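Local coordinates for enoyl-CoA hydratase/isomerase family protein (PDB 4FN7) that probably hydrates enoyl-CoA thioesters as a crotonase-type enzyme of lipid metabolism, at residues M107-L112 with Y124-N129; D3-T8 with Q32-A37. All coordinates share one frame; numbering follows the deposited sequence.

Interaction 1 (M107-L112 with Y124-N129); sequences MGAFLL and YNIQAN
Ala109, Phe110 and Leu112 of the short helix 107-112 pack against Ile126 and Ala128, a helix-on-strand contact inside the crotonase fold, where strand 126-127 is the middle strand of the small three-stranded sheet. The contact illustrates how a helix can lie against a strand through apolar contacts, with no hydrogen bond joining the two segments. Backbones come closest at Ala109 and Ile126, whose CA atoms are 6.0 Å apart, a spacing that the small alanine side chain permits. From there the tight part spreads along Ile126. Its branch CG2, anti to the backbone N, meets Ala109 CB at 3.8 Å, while its other branch runs on to CD1, which lies 3.9 Å from Leu112 CD2. Leu112 holds its CG anti to the backbone N (chi1 179°), and its side chain crosses that of Ile126 at about a right angle, so that one leucine methyl touches both arms of the isoleucine. Ile175 and Ala104 add further apolar contacts to Ile126 and Leu112 respectively.

The other side of the strand is looser. Gln127, partly exposed, sets its CB away from the helix, and its NE2 is hydrogen-bonded to Ala161 O; what Gln127 offers the helix is chiefly its backbone O, 4.0 Å from Ala109 CB. Beyond it Ala128 turns back to buried packing, and Met145 of helix 139-148 touches both Ala128 and Phe110. The phenylalanine ring carries Met107 SD at its edge and in its plane, whereas Ala128 CB approaches the ring obliquely, 4.0 Å from Phe110 CE1 and 4.2 Å from Phe110 CZ.

Interaction 2 (D3-T8 with Q32-A37); sequences DPVSYT and QALNAA
A helix laid along an edge strand of the main sheet brings Val5 and Tyr7 against Ala33, Leu34 and Ala37. Strand 5-8 and helix 32-37 run almost parallel, their axes 8° apart in direction and 8.2 Å apart at closest approach, a separation suited to the alanines that face the strand. Val5 makes most of the contact. Its CG2 sits 3.6 Å from Ala33 CB and also reaches Leu34 CD2 at 3.9 Å, the two side chains crossing nearly perpendicular. With CG1 anti to the backbone N (chi1 176°), the second methyl is directed one turn further along the helix, to Ala37 CB at 3.8 Å.

In the crotonase fold this is the N-terminal margin of the mixed six-stranded sheet: strand 5-10 is outermost within the chain, pairs antiparallel with strand 13-18, and has helix 28-44 packed over one face. Leu34 extends the apolar layer to Met18 of the neighbouring strand and to Leu85 of helix 73-90. Toward the start of the strand, Pro4 CG rests against Ala33 CB.

Tyr7 makes a different approach, its ring passing beside the last carbonyl of the segment. Ala37 O lies oblique to the ring, 3.5 Å from Tyr7 CD1, while the phenol OH is hydrogen-bonded to Asp44 OD2 near the end of the same helix.

Both contacts apply the same packing principle, small alanines letting a helix approach a strand, in different layers of one fold. Interaction 2, at the edge of the six-stranded sheet, lies about 14 Å from the centre of the chain; interaction 1, in the smaller sheet, is more deeply buried, about 8 Å from that centre. Their centres are about 20 Å apart and their nearest atoms about 5 Å, without touching. Helix 73-90 links them, meeting both Leu34 and Phe110, and Leu26 contacts both Leu34 and Met107. No ligand marks the active site in this apo structure but, as in crotonase relatives, the start of helix 107-112 probably borders the acyl-CoA site, which would put interaction 1 nearer to it.

Interaction 1 (M107-L112 with Y124-N129)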
ATOM      1  N   MET A 107     -12.460 -16.050  -7.501  1.00  8.65           N
ATOM      2  CA  MET A 107     -12.235 -15.510  -8.849  1.00  9.95           C
ATOM      3  C   MET A 107     -13.154 -14.319  -9.164  1.00  9.94           C
ATOM      4  O   MET A 107     -12.803 -13.470  -9.984  1.00 10.37           O
ATOM      5  CB  MET A 107     -12.378 -16.594  -9.924  1.00 10.69           C
ATOM      6  CG  MET A 107     -12.002 -16.134 -11.340  1.00 12.23           C
ATOM      7  SD  MET A 107     -10.251 -15.715 -11.572  1.00 13.30           S
ATOM      8  CE  MET A 107     -10.389 -14.169 -12.470  1.00 14.26           C
ATOM      9  N   GLY A 108     -14.327 -14.265  -8.543  1.00  9.58           N
ATOM     10  CA  GLY A 108     -15.180 -13.097  -8.667  1.00  9.62           C
ATOM     11  C   GLY A 108     -14.509 -11.846  -8.119  1.00  9.28           C
ATOM     12  O   GLY A 108     -14.586 -10.776  -8.727  1.00  9.82           O
ATOM     13  N   ALA A 109     -13.861 -11.963  -6.963  1.00  9.95           N
ATOM     14  CA  ALA A 109     -13.110 -10.840  -6.408  1.00  9.11           C
ATOM     15  C   ALA A 109     -11.890 -10.509  -7.266  1.00  8.37           C
ATOM     16  O   ALA A 109     -11.530  -9.342  -7.406  1.00  9.53           O
ATOM     17  CB  ALA A 109     -12.678 -11.131  -4.976  1.00  9.97           C
ATOM     18  N   PHE A 110     -11.251 -11.527  -7.839  1.00  8.83           N
ATOM     19  CA  PHE A 110     -10.080 -11.282  -8.684  1.00  8.86           C
ATOM     20  C   PHE A 110     -10.499 -10.555  -9.962  1.00  9.16           C
ATOM     21  O   PHE A 110      -9.836  -9.614 -10.386  1.00 10.01           O
ATOM     22  CB  PHE A 110      -9.336 -12.583  -9.014  1.00  9.54           C
ATOM     23  CG  PHE A 110      -9.043 -13.438  -7.806  1.00 10.55           C
ATOM     24  CD1 PHE A 110      -8.853 -12.865  -6.557  1.00 11.22           C
ATOM     25  CD2 PHE A 110      -8.986 -14.815  -7.922  1.00 11.26           C
ATOM     26  CE1 PHE A 110      -8.610 -13.662  -5.437  1.00 10.95           C
ATOM     27  CE2 PHE A 110      -8.748 -15.617  -6.809  1.00 11.82           C
ATOM     28  CZ  PHE A 110      -8.559 -15.035  -5.567  1.00 12.54           C
ATOM     29  N   LEU A 111     -11.603 -10.987 -10.562  1.00  9.50           N
ATOM     30  CA  LEU A 111     -12.144 -10.294 -11.729  1.00 10.04           C
ATOM     31  C   LEU A 111     -12.481  -8.840 -11.387  1.00  8.59           C
ATOM     32  O   LEU A 111     -12.131  -7.905 -12.124  1.00  9.63           O
ATOM     33  CB  LEU A 111     -13.388 -11.029 -12.229  1.00 10.43           C
ATOM     34  CG  LEU A 111     -14.135 -10.385 -13.395  1.00 12.39           C
ATOM     35  CD1 LEU A 111     -13.228 -10.270 -14.595  1.00 14.96           C
ATOM     36  CD2 LEU A 111     -15.375 -11.189 -13.746  1.00 13.65           C
ATOM     37  N   LEU A 112     -13.175  -8.642 -10.275  1.00  9.39           N
ATOM     38  CA  LEU A 112     -13.547  -7.301  -9.839  1.00  9.01           C
ATOM     39  C   LEU A 112     -12.305  -6.405  -9.766  1.00  8.63           C
ATOM     40  O   LEU A 112     -12.334  -5.234 -10.157  1.00  9.15           O
ATOM     41  CB  LEU A 112     -14.223  -7.372  -8.467  1.00 10.08           C
ATOM     42  CG  LEU A 112     -14.664  -6.057  -7.828  1.00 11.13           C
ATOM     43  CD1 LEU A 112     -15.742  -5.396  -8.658  1.00 13.90           C
ATOM     44  CD2 LEU A 112     -15.148  -6.301  -6.404  1.00 11.92           C
ATOM     45  N   TYR A 124     -22.300  -5.362   0.031  1.00 13.41           N
ATOM     46  CA  TYR A 124     -21.750  -6.429  -0.803  1.00 11.92           C
ATOM     47  C   TYR A 124     -20.387  -6.904  -0.314  1.00 11.25           C
ATOM     48  O   TYR A 124     -19.431  -6.132  -0.205  1.00 12.47           O
ATOM     49  CB  TYR A 124     -21.677  -6.023  -2.287  1.00 11.70           C
ATOM     50  CG  TYR A 124     -23.001  -5.615  -2.904  1.00 11.41           C
ATOM     51  CD1 TYR A 124     -24.206  -5.904  -2.274  1.00 12.39           C
ATOM     52  CD2 TYR A 124     -23.039  -4.944  -4.119  1.00 10.97           C
ATOM     53  CE1 TYR A 124     -25.414  -5.525  -2.835  1.00 12.26           C
ATOM     54  CE2 TYR A 124     -24.239  -4.559  -4.690  1.00 12.92           C
ATOM     55  CZ  TYR A 124     -25.425  -4.850  -4.045  1.00 11.76           C
ATOM     56  OH  TYR A 124     -26.626  -4.468  -4.612  1.00 13.65           O
ATOM     57  N   ASN A 125     -20.313  -8.197  -0.032  1.00 11.09           N
ATOM     58  CA  ASN A 125     -19.097  -8.807   0.472  1.00 11.09           C
ATOM     59  C   ASN A 125     -18.111  -9.129  -0.633  1.00 10.37           C
ATOM     60  O   ASN A 125     -18.490  -9.605  -1.701  1.00 11.76           O
ATOM     61  CB  ASN A 125     -19.437 -10.081   1.234  1.00 13.12           C
ATOM     62  CG  ASN A 125     -20.136  -9.805   2.536  1.00 18.62           C
ATOM     63  OD1 ASN A 125     -19.967  -8.752   3.140  1.00 24.02           O
ATOM     64  ND2 ASN A 125     -20.907 -10.766   2.992  1.00 25.18           N
ATOM     65  N   ILE A 126     -16.842  -8.867  -0.356  1.00 10.98           N
ATOM     66  CA  ILE A 126     -15.767  -9.170  -1.286  1.00 10.41           C
ATOM     67  C   ILE A 126     -14.728  -9.966  -0.504  1.00 10.36           C
ATOM     68  O   ILE A 126     -14.295  -9.550   0.580  1.00 10.27           O
ATOM     69  CB  ILE A 126     -15.156  -7.884  -1.860  1.00 10.56           C
ATOM     70  CG1 ILE A 126     -16.270  -7.015  -2.467  1.00 13.16           C
ATOM     71  CG2 ILE A 126     -14.097  -8.224  -2.899  1.00 11.63           C
ATOM     72  CD1 ILE A 126     -15.889  -5.584  -2.684  1.00 15.70           C
ATOM     73  N   GLN A 127     -14.363 -11.133  -1.019  1.00 10.10           N
ATOM     74  CA  GLN A 127     -13.588 -12.076  -0.223  1.00 10.91           C
ATOM     75  C   GLN A 127     -12.888 -13.095  -1.100  1.00  9.71           C
ATOM     76  O   GLN A 127     -13.502 -13.681  -1.992  1.00 11.37           O
ATOM     77  CB  GLN A 127     -14.512 -12.823   0.743  1.00 11.03           C
ATOM     78  CG  GLN A 127     -13.788 -13.784   1.682  1.00 11.77           C
ATOM     79  CD  GLN A 127     -14.714 -14.811   2.309  1.00 12.19           C
ATOM     80  OE1 GLN A 127     -15.832 -15.029   1.841  1.00 13.25           O
ATOM     81  NE2 GLN A 127     -14.245 -15.459   3.370  1.00 13.38           N
ATOM     82  N   ALA A 128     -11.599 -13.302  -0.841  1.00  9.18           N
ATOM     83  CA  ALA A 128     -10.907 -14.481  -1.348  1.00  9.32           C
ATOM     84  C   ALA A 128     -11.081 -15.562  -0.280  1.00  9.46           C
ATOM     85  O   ALA A 128     -10.356 -15.571   0.716  1.00 11.06           O
ATOM     86  CB  ALA A 128      -9.427 -14.187  -1.586  1.00 10.54           C
ATOM     87  N   ASN A 129     -12.057 -16.446  -0.467  1.00  9.86           N
ATOM     88  CA  ASN A 129     -12.398 -17.423   0.563  1.00 10.47           C
ATOM     89  C   ASN A 129     -11.608 -18.724   0.466  1.00 10.90           C
ATOM     90  O   ASN A 129     -11.886 -19.672   1.205  1.00 11.26           O
ATOM     91  CB  ASN A 129     -13.903 -17.723   0.534  1.00 12.07           C
ATOM     92  CG  ASN A 129     -14.308 -18.564  -0.660  1.00 11.72           C
ATOM     93  OD1 ASN A 129     -13.687 -18.485  -1.719  1.00 12.32           O
ATOM     94  ND2 ASN A 129     -15.362 -19.364  -0.501  1.00 13.53           N
TER

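Interaction 2 (D3-T8 with Q32-A37)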
ATOM      1  N   ASP A   3     -27.432 -18.311 -22.094  1.00 17.79           N
ATOM      2  CA  ASP A   3     -26.649 -17.181 -22.569  1.00 17.61           C
ATOM      3  C   ASP A   3     -26.203 -16.372 -21.369  1.00 16.33           C
ATOM      4  O   ASP A   3     -26.842 -15.390 -21.001  1.00 17.94           O
ATOM      5  CB  ASP A   3     -27.474 -16.318 -23.522  1.00 21.04           C
ATOM      6  CG  ASP A   3     -27.830 -17.049 -24.798  1.00 23.08           C
ATOM      7  OD1 ASP A   3     -26.952 -17.175 -25.675  1.00 25.35           O
ATOM      8  OD2 ASP A   3     -28.983 -17.507 -24.922  1.00 25.07           O
ATOM      9  N   PRO A   4     -25.106 -16.803 -20.743  1.00 14.19           N
ATOM     10  CA  PRO A   4     -24.705 -16.262 -19.445  1.00 12.24           C
ATOM     11  C   PRO A   4     -24.129 -14.851 -19.485  1.00 12.16           C
ATOM     12  O   PRO A   4     -23.982 -14.253 -18.429  1.00 13.12           O
ATOM     13  CB  PRO A   4     -23.651 -17.265 -18.962  1.00 14.43           C
ATOM     14  CG  PRO A   4     -23.089 -17.846 -20.219  1.00 15.36           C
ATOM     15  CD  PRO A   4     -24.255 -17.930 -21.164  1.00 14.49           C
ATOM     16  N   VAL A   5     -23.815 -14.332 -20.669  1.00 11.84           N
ATOM     17  CA  VAL A   5     -23.317 -12.968 -20.783  1.00 12.73           C
ATOM     18  C   VAL A   5     -24.066 -12.204 -21.862  1.00 13.20           C
ATOM     19  O   VAL A   5     -24.268 -12.709 -22.964  1.00 16.85           O
ATOM     20  CB  VAL A   5     -21.819 -12.943 -21.121  1.00 13.27           C
ATOM     21  CG1 VAL A   5     -21.346 -11.511 -21.342  1.00 15.56           C
ATOM     22  CG2 VAL A   5     -21.017 -13.601 -20.019  1.00 13.66           C
ATOM     23  N   SER A   6     -24.483 -10.986 -21.546  1.00 11.84           N
ATOM     24  CA  SER A   6     -25.065 -10.118 -22.561  1.00 14.01           C
ATOM     25  C   SER A   6     -24.097  -8.996 -22.898  1.00 12.79           C
ATOM     26  O   SER A   6     -23.334  -8.536 -22.043  1.00 13.58           O
ATOM     27  CB  SER A   6     -26.398  -9.542 -22.094  1.00 16.79           C
ATOM     28  OG  SER A   6     -26.211  -8.653 -21.012  1.00 19.45           O
ATOM     29  N   TYR A   7     -24.132  -8.572 -24.156  1.00 12.64           N
ATOM     30  CA  TYR A   7     -23.310  -7.474 -24.649  1.00 11.91           C
ATOM     31  C   TYR A   7     -24.213  -6.426 -25.274  1.00 12.15           C
ATOM     32  O   TYR A   7     -25.006  -6.739 -26.158  1.00 13.55           O
ATOM     33  CB  TYR A   7     -22.313  -7.973 -25.692  1.00 12.62           C
ATOM     34  CG  TYR A   7     -21.564  -6.849 -26.363  1.00 11.83           C
ATOM     35  CD1 TYR A   7     -20.430  -6.313 -25.781  1.00 11.57           C
ATOM     36  CD2 TYR A   7     -21.992  -6.321 -27.577  1.00 11.73           C
ATOM     37  CE1 TYR A   7     -19.743  -5.280 -26.379  1.00 12.31           C
ATOM     38  CE2 TYR A   7     -21.307  -5.285 -28.182  1.00 12.66           C
ATOM     39  CZ  TYR A   7     -20.178  -4.772 -27.577  1.00 11.64           C
ATOM     40  OH  TYR A   7     -19.476  -3.742 -28.152  1.00 13.28           O
ATOM     41  N   THR A   8     -24.072  -5.183 -24.825  1.00 13.16           N
ATOM     42  CA  THR A   8     -24.882  -4.083 -25.326  1.00 15.51           C
ATOM     43  C   THR A   8     -24.011  -2.854 -25.499  1.00 15.06           C
ATOM     44  O   THR A   8     -23.395  -2.382 -24.548  1.00 15.98           O
ATOM     45  CB  THR A   8     -26.016  -3.745 -24.347  1.00 19.82           C
ATOM     46  OG1 THR A   8     -26.699  -4.947 -23.972  1.00 22.58           O
ATOM     47  CG2 THR A   8     -26.998  -2.774 -24.982  1.00 23.40           C
ATOM     48  N   GLN A  32     -15.755 -18.321 -21.782  1.00 12.81           N
ATOM     49  CA  GLN A  32     -15.895 -18.214 -23.222  1.00 12.96           C
ATOM     50  C   GLN A  32     -16.827 -17.059 -23.588  1.00 12.25           C
ATOM     51  O   GLN A  32     -16.532 -16.272 -24.493  1.00 12.90           O
ATOM     52  CB  GLN A  32     -16.425 -19.528 -23.792  1.00 15.27           C
ATOM     53  CG  GLN A  32     -16.546 -19.533 -25.300  1.00 21.48           C
ATOM     54  CD  GLN A  32     -17.083 -20.843 -25.828  1.00 29.06           C
ATOM     55  OE1 GLN A  32     -17.504 -21.707 -25.059  1.00 33.16           O
ATOM     56  NE2 GLN A  32     -17.071 -21.001 -27.146  1.00 32.81           N
ATOM     57  N   ALA A  33     -17.947 -16.950 -22.877  1.00 12.76           N
ATOM     58  CA  ALA A  33     -18.929 -15.909 -23.161  1.00 13.33           C
ATOM     59  C   ALA A  33     -18.375 -14.524 -22.850  1.00 12.26           C
ATOM     60  O   ALA A  33     -18.613 -13.572 -23.596  1.00 12.53           O
ATOM     61  CB  ALA A  33     -20.217 -16.163 -22.392  1.00 15.21           C
ATOM     62  N   LEU A  34     -17.641 -14.407 -21.748  1.00 11.64           N
ATOM     63  CA  LEU A  34     -17.009 -13.138 -21.403  1.00 12.21           C
ATOM     64  C   LEU A  34     -15.981 -12.734 -22.445  1.00 10.98           C
ATOM     65  O   LEU A  34     -15.939 -11.578 -22.868  1.00 11.86           O
ATOM     66  CB  LEU A  34     -16.348 -13.217 -20.029  1.00 12.95           C
ATOM     67  CG  LEU A  34     -17.286 -13.074 -18.835  1.00 13.96           C
ATOM     68  CD1 LEU A  34     -16.546 -13.396 -17.551  1.00 14.58           C
ATOM     69  CD2 LEU A  34     -17.898 -11.676 -18.778  1.00 15.76           C
ATOM     70  N   ASN A  35     -15.135 -13.679 -22.849  1.00 10.43           N
ATOM     71  CA  ASN A  35     -14.153 -13.399 -23.891  1.00 10.69           C
ATOM     72  C   ASN A  35     -14.810 -12.978 -25.206  1.00 10.97           C
ATOM     73  O   ASN A  35     -14.323 -12.078 -25.889  1.00 11.01           O
ATOM     74  CB  ASN A  35     -13.215 -14.590 -24.100  1.00 11.05           C
ATOM     75  CG  ASN A  35     -12.051 -14.579 -23.140  1.00 11.92           C
ATOM     76  OD1 ASN A  35     -11.339 -13.582 -23.023  1.00 12.07           O
ATOM     77  ND2 ASN A  35     -11.843 -15.695 -22.452  1.00 12.56           N
ATOM     78  N   ALA A  36     -15.915 -13.631 -25.556  1.00 11.31           N
ATOM     79  CA  ALA A  36     -16.650 -13.286 -26.772  1.00 11.17           C
ATOM     80  C   ALA A  36     -17.221 -11.868 -26.677  1.00 10.37           C
ATOM     81  O   ALA A  36     -17.226 -11.117 -27.656  1.00 11.79           O
ATOM     82  CB  ALA A  36     -17.765 -14.294 -27.030  1.00 12.65           C
ATOM     83  N   ALA A  37     -17.699 -11.497 -25.495  1.00 10.49           N
ATOM     84  CA  ALA A  37     -18.260 -10.169 -25.295  1.00 11.50           C
ATOM     85  C   ALA A  37     -17.177  -9.100 -25.395  1.00  9.88           C
ATOM     86  O   ALA A  37     -17.399  -8.031 -25.969  1.00 10.05           O
ATOM     87  CB  ALA A  37     -18.959 -10.088 -23.952  1.00 11.51           C
TER